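Local coordinates for protein putative hydantoin racemase (Klebsiella pneumoniae subsp. pneumoniae, PDB 3QVK) that probably catalyses the interconversion of D- and L-5-monosubstituted hydantoins, at residues V2-I7 and G72-S77. Sequence-based numbering, arbitrary orientation.
Sequences VRIQVI and GHVIAS. Unlike the reference sequence in segment 72-77: Ser77 (reference Cys). With 2AL (1-(2,5-dioxo-2,5-dihydro-1H-imidazol-4-yl)urea), chain C.
With CG of Gln5 anti to its backbone N (chi1 -173°) and the chain extended beyond, the amide reaches the His73 ring, whose CG lies anti to the carbonyl carbon. His73 ND1 donates to Gln5 OE1 at 2.8 Å; the oxygen sits at the ring edge, in its plane, although amide and ring planes are 56° apart. The bond is bent, 141° at the hydrogen. Gln5 NE2 is engaged by Gln61 O of helix 48-68, which covers this face and fixes the amide's rotation.

Strands 2-7 and 72-75 are the central neighbours of a four-stranded parallel sheet, ordered 31-36, 2-7, 72-75, 94-96. Four backbone bonds join them: Gln5 N to Gly72 O, Val74 N to Gln5 O, Ile7 N to Val74 O and Ala76 N to Ile7 O (2.7 Å). The last continues the pairing past strand 72-75. On the face opposite His73, Val74 spreads its branches, CG1 beside Val6 CG1 at 4.0 Å and CG2 against Ile4 CG2 at 4.1 Å, packed against helix 203-216, where Val211 touches both Ile4 and Val74.

Beyond the pairing, Ser77, a cysteine in the reference sequence, meets the bound ligand, CA to 2AL O5 at 3.4 Å. Because Gln5 NE2 donates to Gln61 O, OE1 is the acceptor and ND1 the nitrogen bearing hydrogen; both ends of the buried amide have partners.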
loop_
_atom_site.group_PDB
_atom_site.type_symbol
_atom_site.label_atom_id
_atom_site.label_comp_id
_atom_site.label_asym_id
_atom_site.label_seq_id
_atom_site.Cartn_x
_atom_site.Cartn_y
_atom_site.Cartn_z
ATOM N N VAL A 2 -8.762 -12.411 38.230
ATOM C CA VAL A 2 -8.588 -12.586 36.788
ATOM C C VAL A 2 -7.673 -13.781 36.515
ATOM O O VAL A 2 -6.569 -13.863 37.054
ATOM C CB VAL A 2 -8.015 -11.307 36.117
ATOM C CG1 VAL A 2 -7.904 -11.483 34.605
ATOM C CG2 VAL A 2 -8.879 -10.090 36.444
ATOM N N ARG A 3 -8.145 -14.709 35.688
ATOM C CA ARG A 3 -7.353 -15.878 35.313
ATOM C C ARG A 3 -7.023 -15.858 33.826
ATOM O O ARG A 3 -7.921 -15.860 32.980
ATOM C CB ARG A 3 -8.075 -17.174 35.689
ATOM C CG ARG A 3 -8.198 -17.411 37.189
ATOM C CD ARG A 3 -8.603 -18.844 37.481
ATOM N NE ARG A 3 -9.944 -19.144 36.985
ATOM C CZ ARG A 3 -10.346 -20.341 36.570
ATOM N NH1 ARG A 3 -9.510 -21.373 36.574
ATOM N NH2 ARG A 3 -11.588 -20.504 36.141
ATOM N N ILE A 4 -5.729 -15.824 33.519
ATOM C CA ILE A 4 -5.256 -15.765 32.139
ATOM C C ILE A 4 -4.471 -17.024 31.784
ATOM O O ILE A 4 -3.464 -17.343 32.423
ATOM C CB ILE A 4 -4.385 -14.505 31.876
ATOM C CG1 ILE A 4 -5.132 -13.234 32.298
ATOM C CG2 ILE A 4 -3.967 -14.434 30.403
ATOM C CD1 ILE A 4 -4.276 -11.982 32.319
ATOM N N GLN A 5 -4.949 -17.734 30.765
ATOM C CA GLN A 5 -4.268 -18.916 30.250
ATOM C C GLN A 5 -3.204 -18.503 29.236
ATOM O O GLN A 5 -3.523 -18.019 28.148
ATOM C CB GLN A 5 -5.272 -19.876 29.605
ATOM C CG GLN A 5 -4.673 -21.215 29.187
ATOM C CD GLN A 5 -5.591 -22.029 28.292
ATOM O OE1 GLN A 5 -6.243 -21.494 27.393
ATOM N NE2 GLN A 5 -5.635 -23.335 28.528
ATOM N N VAL A 6 -1.941 -18.689 29.606
ATOM C CA VAL A 6 -0.830 -18.395 28.707
ATOM C C VAL A 6 -0.373 -19.693 28.043
ATOM O O VAL A 6 0.191 -20.579 28.694
ATOM C CB VAL A 6 0.344 -17.696 29.436
ATOM C CG1 VAL A 6 1.440 -17.327 28.449
ATOM C CG2 VAL A 6 -0.143 -16.446 30.167
ATOM N N ILE A 7 -0.637 -19.797 26.744
ATOM C CA ILE A 7 -0.366 -21.017 25.993
ATOM C C ILE A 7 0.944 -20.916 25.225
ATOM O O ILE A 7 1.080 -20.096 24.315
ATOM C CB ILE A 7 -1.511 -21.351 24.998
ATOM C CG1 ILE A 7 -2.866 -21.373 25.711
ATOM C CG2 ILE A 7 -1.239 -22.684 24.284
ATOM C CD1 ILE A 7 -4.052 -21.259 24.780
ATOM N N GLY A 72 -9.198 -14.866 29.780
ATOM C CA GLY A 72 -8.510 -14.569 28.526
ATOM C C GLY A 72 -7.381 -15.531 28.211
ATOM O O GLY A 72 -7.021 -16.376 29.033
ATOM N N HIS A 73 -6.820 -15.389 27.012
ATOM C CA HIS A 73 -5.793 -16.300 26.516
ATOM C C HIS A 73 -4.630 -15.548 25.877
ATOM O O HIS A 73 -4.813 -14.474 25.295
ATOM C CB HIS A 73 -6.380 -17.270 25.486
ATOM C CG HIS A 73 -7.626 -17.965 25.939
ATOM N ND1 HIS A 73 -7.616 -19.229 26.484
ATOM C CD2 HIS A 73 -8.923 -17.577 25.911
ATOM C CE1 HIS A 73 -8.853 -19.591 26.775
ATOM N NE2 HIS A 73 -9.665 -18.605 26.441
ATOM N N VAL A 74 -3.438 -16.128 25.990
ATOM C CA VAL A 74 -2.241 -15.614 25.330
ATOM C C VAL A 74 -1.601 -16.723 24.487
ATOM O O VAL A 74 -1.402 -17.842 24.968
ATOM C CB VAL A 74 -1.216 -15.053 26.354
ATOM C CG1 VAL A 74 0.117 -14.740 25.685
ATOM C CG2 VAL A 74 -1.765 -13.805 27.042
ATOM N N ILE A 75 -1.297 -16.408 23.229
ATOM C CA ILE A 75 -0.571 -17.332 22.356
ATOM C C ILE A 75 0.910 -16.947 22.356
ATOM O O ILE A 75 1.303 -15.931 21.773
ATOM C CB ILE A 75 -1.166 -17.372 20.929
ATOM C CG1 ILE A 75 -2.629 -17.830 20.982
ATOM C CG2 ILE A 75 -0.347 -18.296 20.026
ATOM C CD1 ILE A 75 -3.363 -17.753 19.659
ATOM N N ALA A 76 1.721 -17.774 23.014
ATOM C CA ALA A 76 3.084 -17.396 23.390
ATOM C C ALA A 76 4.213 -17.875 22.471
ATOM O O ALA A 76 5.249 -18.350 22.943
ATOM C CB ALA A 76 3.359 -17.790 24.844
ATOM N N SER A 77 4.003 -17.756 21.162
ATOM C CA SER A 77 5.097 -17.874 20.194
ATOM C C SER A 77 4.969 -16.790 19.126
ATOM O O SER A 77 3.858 -16.404 18.754
ATOM C CB SER A 77 5.172 -19.271 19.572
ATOM O OG SER A 77 4.158 -19.473 18.608
HETATM C C4 2AL C . 9.007 -19.126 17.981
HETATM C C5 2AL C . 8.666 -18.837 19.291
HETATM O O5 2AL C . 8.462 -17.717 19.760
HETATM N N7 2AL C . 8.592 -19.981 19.964
HETATM C C8 2AL C . 8.882 -20.943 19.082
HETATM O O8 2AL C . 8.912 -22.142 19.351
HETATM N N9 2AL C . 9.137 -20.444 17.870
HETATM N N3 2AL C . 9.175 -18.253 16.986
HETATM C C2 2AL C . 10.335 -17.634 16.752
HETATM N N1 2AL C . 11.355 -17.890 17.567
HETATM O O2 2AL C . 10.456 -16.846 15.814
#